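Local coordinates for armadillo repeat protein arm00016 (Synthetic construct, PDB 4D4E) that is a computationally designed armadillo repeat scaffold, made for modular recognition of peptides, whose stacked helices probably offer an elongated binding surface, at residues A[97-105]-A[116-124]. Sequence-based numbering, arbitrary orientation.
Sequences ALSPLVKLL and AVAAIANIA
The Leu101 side chain lies against three residues of 116-124 at once: its CB faces Ile120 CG1 at 4.0 Å, its CD1 comes within 3.9 Å of Ala119 CB, and the same methyl meets Ile123 CD1 tip to tip at 3.6 Å. With CG anti to its own carbonyl carbon (chi1 -74°), Leu101 can lay its CD1 along the opposing helix, between Ala119 and Ile123. Leu98 CD1 reaches Ile123 CD1 from another direction, 3.5 Å away, the two side chains crossing obliquely. These are the short helix 98-103 and the long helix 110-124 of an armadillo-repeat solenoid, packed at 137° between their N-to-C directions with their short segments' axes 9.4 Å apart. No hydrogen bond crosses the interface; apolar contact holds it together. At the other end Ala116 lets the backbones come close, its CB touching Leu104 CB at 3.8 Å and also Leu105 CD1. Leu105 crosses Val117 at roughly a right angle and meets Ile120 end on, CD2 to CD1 at 3.8 Å. An alanine in place of Ile120 would probably open a gap between Leu101 and Leu105 and leave the Leu105 methyls freer to turn. Helix 140-146 continues this core, Leu143 packing on Ile120 and Leu146 on both Leu105 and Val117.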
loop_
_atom_site.group_PDB
_atom_site.type_symbol
_atom_site.label_atom_id
_atom_site.label_comp_id
_atom_site.label_asym_id
_atom_site.label_seq_id
_atom_site.Cartn_x
_atom_site.Cartn_y
_atom_site.Cartn_z
ATOM N N ALA A 97 3.563 9.829 9.541
ATOM C CA ALA A 97 3.996 8.541 8.976
ATOM C C ALA A 97 4.331 8.570 7.467
ATOM O O ALA A 97 5.135 7.789 6.955
ATOM C CB ALA A 97 2.941 7.436 9.289
ATOM N N LEU A 98 3.671 9.447 6.721
ATOM C CA LEU A 98 3.647 9.266 5.293
ATOM C C LEU A 98 4.960 9.548 4.605
ATOM O O LEU A 98 5.409 8.745 3.790
ATOM C CB LEU A 98 2.522 10.100 4.680
ATOM C CG LEU A 98 1.170 9.461 4.403
ATOM C CD1 LEU A 98 0.736 8.394 5.400
ATOM C CD2 LEU A 98 0.100 10.543 4.184
ATOM N N SER A 99 5.570 10.703 4.878
ATOM C CA SER A 99 6.887 10.952 4.288
ATOM C C SER A 99 7.985 9.883 4.632
ATOM O O SER A 99 8.669 9.384 3.726
ATOM C CB SER A 99 7.361 12.388 4.542
ATOM O OG SER A 99 6.708 13.184 3.552
ATOM N N PRO A 100 8.111 9.490 5.896
ATOM C CA PRO A 100 9.099 8.410 6.134
ATOM C C PRO A 100 8.706 7.122 5.449
ATOM O O PRO A 100 9.614 6.386 5.051
ATOM C CB PRO A 100 9.073 8.206 7.654
ATOM C CG PRO A 100 8.331 9.383 8.201
ATOM C CD PRO A 100 7.445 9.922 7.140
ATOM N N LEU A 101 7.397 6.825 5.316
ATOM C CA LEU A 101 7.039 5.550 4.640
ATOM C C LEU A 101 7.520 5.605 3.192
ATOM O O LEU A 101 8.094 4.669 2.694
ATOM C CB LEU A 101 5.547 5.252 4.678
ATOM C CG LEU A 101 5.042 4.796 6.024
ATOM C CD1 LEU A 101 3.520 4.638 5.943
ATOM C CD2 LEU A 101 5.733 3.504 6.475
ATOM N N VAL A 102 7.332 6.760 2.550
ATOM C CA VAL A 102 7.737 6.938 1.136
ATOM C C VAL A 102 9.245 6.881 0.961
ATOM O O VAL A 102 9.704 6.355 -0.069
ATOM C CB VAL A 102 7.327 8.326 0.596
ATOM C CG1 VAL A 102 8.038 8.675 -0.725
ATOM C CG2 VAL A 102 5.850 8.396 0.471
ATOM N N LYS A 103 9.986 7.496 1.896
ATOM C CA LYS A 103 11.450 7.438 1.896
ATOM C C LYS A 103 11.899 5.955 1.905
ATOM O O LYS A 103 12.939 5.611 1.317
ATOM C CB LYS A 103 12.038 8.194 3.108
ATOM C CG LYS A 103 13.505 7.943 3.460
ATOM C CD LYS A 103 14.018 8.838 4.576
ATOM C CE LYS A 103 13.277 8.701 5.905
ATOM N NZ LYS A 103 12.930 7.305 6.342
ATOM N N LEU A 104 11.121 5.092 2.571
ATOM C CA LEU A 104 11.574 3.693 2.772
ATOM C C LEU A 104 11.455 2.858 1.508
ATOM O O LEU A 104 12.000 1.777 1.429
ATOM C CB LEU A 104 10.870 3.031 3.971
ATOM C CG LEU A 104 11.406 3.629 5.277
ATOM C CD1 LEU A 104 10.553 3.207 6.458
ATOM C CD2 LEU A 104 12.898 3.324 5.527
ATOM N N LEU A 105 10.731 3.390 0.517
ATOM C CA LEU A 105 10.527 2.696 -0.711
ATOM C C LEU A 105 11.833 2.498 -1.489
ATOM O O LEU A 105 11.881 1.652 -2.390
ATOM C CB LEU A 105 9.446 3.409 -1.555
ATOM C CG LEU A 105 7.966 3.037 -1.408
ATOM C CD1 LEU A 105 7.615 2.319 -0.096
ATOM C CD2 LEU A 105 7.048 4.222 -1.694
ATOM N N ALA A 116 6.898 -1.458 3.860
ATOM C CA ALA A 116 6.535 -0.053 3.707
ATOM C C ALA A 116 5.473 0.062 2.608
ATOM O O ALA A 116 4.491 0.805 2.756
ATOM C CB ALA A 116 7.763 0.849 3.455
ATOM N N VAL A 117 5.632 -0.718 1.546
ATOM C CA VAL A 117 4.581 -0.824 0.554
ATOM C C VAL A 117 3.264 -1.370 1.137
ATOM O O VAL A 117 2.178 -0.827 0.807
ATOM C CB VAL A 117 4.998 -1.609 -0.719
ATOM C CG1 VAL A 117 3.881 -1.494 -1.738
ATOM C CG2 VAL A 117 6.203 -0.931 -1.337
ATOM N N ALA A 118 3.322 -2.418 1.965
ATOM C CA ALA A 118 2.066 -2.876 2.631
ATOM C C ALA A 118 1.396 -1.735 3.453
ATOM O O ALA A 118 0.124 -1.523 3.405
ATOM C CB ALA A 118 2.287 -4.131 3.505
ATOM N N ALA A 119 2.201 -0.971 4.200
ATOM C CA ALA A 119 1.627 0.125 5.000
ATOM C C ALA A 119 0.919 1.149 4.130
ATOM O O ALA A 119 -0.185 1.564 4.437
ATOM C CB ALA A 119 2.668 0.813 5.939
ATOM N N ILE A 120 1.548 1.557 3.044
ATOM C CA ILE A 120 0.983 2.530 2.104
ATOM C C ILE A 120 -0.255 2.036 1.325
ATOM O O ILE A 120 -1.196 2.817 1.007
ATOM C CB ILE A 120 2.137 2.867 1.138
ATOM C CG1 ILE A 120 3.166 3.762 1.867
ATOM C CG2 ILE A 120 1.587 3.508 -0.169
ATOM C CD1 ILE A 120 4.389 4.045 0.978
ATOM N N ALA A 121 -0.265 0.726 1.012
ATOM C CA ALA A 121 -1.473 0.060 0.487
ATOM C C ALA A 121 -2.627 0.184 1.470
ATOM O O ALA A 121 -3.765 0.497 1.059
ATOM C CB ALA A 121 -1.248 -1.406 0.071
ATOM N N ASN A 122 -2.347 -0.053 2.751
ATOM C CA ASN A 122 -3.396 0.042 3.756
ATOM C C ASN A 122 -3.938 1.443 3.914
ATOM O O ASN A 122 -5.191 1.665 4.019
ATOM C CB ASN A 122 -2.933 -0.544 5.074
ATOM C CG ASN A 122 -2.749 -2.047 4.994
ATOM O OD1 ASN A 122 -3.188 -2.664 4.031
ATOM N ND2 ASN A 122 -2.140 -2.637 5.997
ATOM N N ILE A 123 -3.007 2.388 3.985
ATOM C CA ILE A 123 -3.390 3.778 4.040
ATOM C C ILE A 123 -4.213 4.170 2.812
ATOM O O ILE A 123 -5.255 4.811 2.967
ATOM C CB ILE A 123 -2.190 4.703 4.133
ATOM C CG1 ILE A 123 -1.453 4.442 5.450
ATOM C CG2 ILE A 123 -2.720 6.143 4.125
ATOM C CD1 ILE A 123 -0.022 4.940 5.465
ATOM N N ALA A 124 -3.781 3.735 1.609
ATOM C CA ALA A 124 -4.552 4.032 0.411
ATOM C C ALA A 124 -5.927 3.401 0.390
ATOM O O ALA A 124 -6.772 3.822 -0.436
ATOM C CB ALA A 124 -3.792 3.702 -0.856
#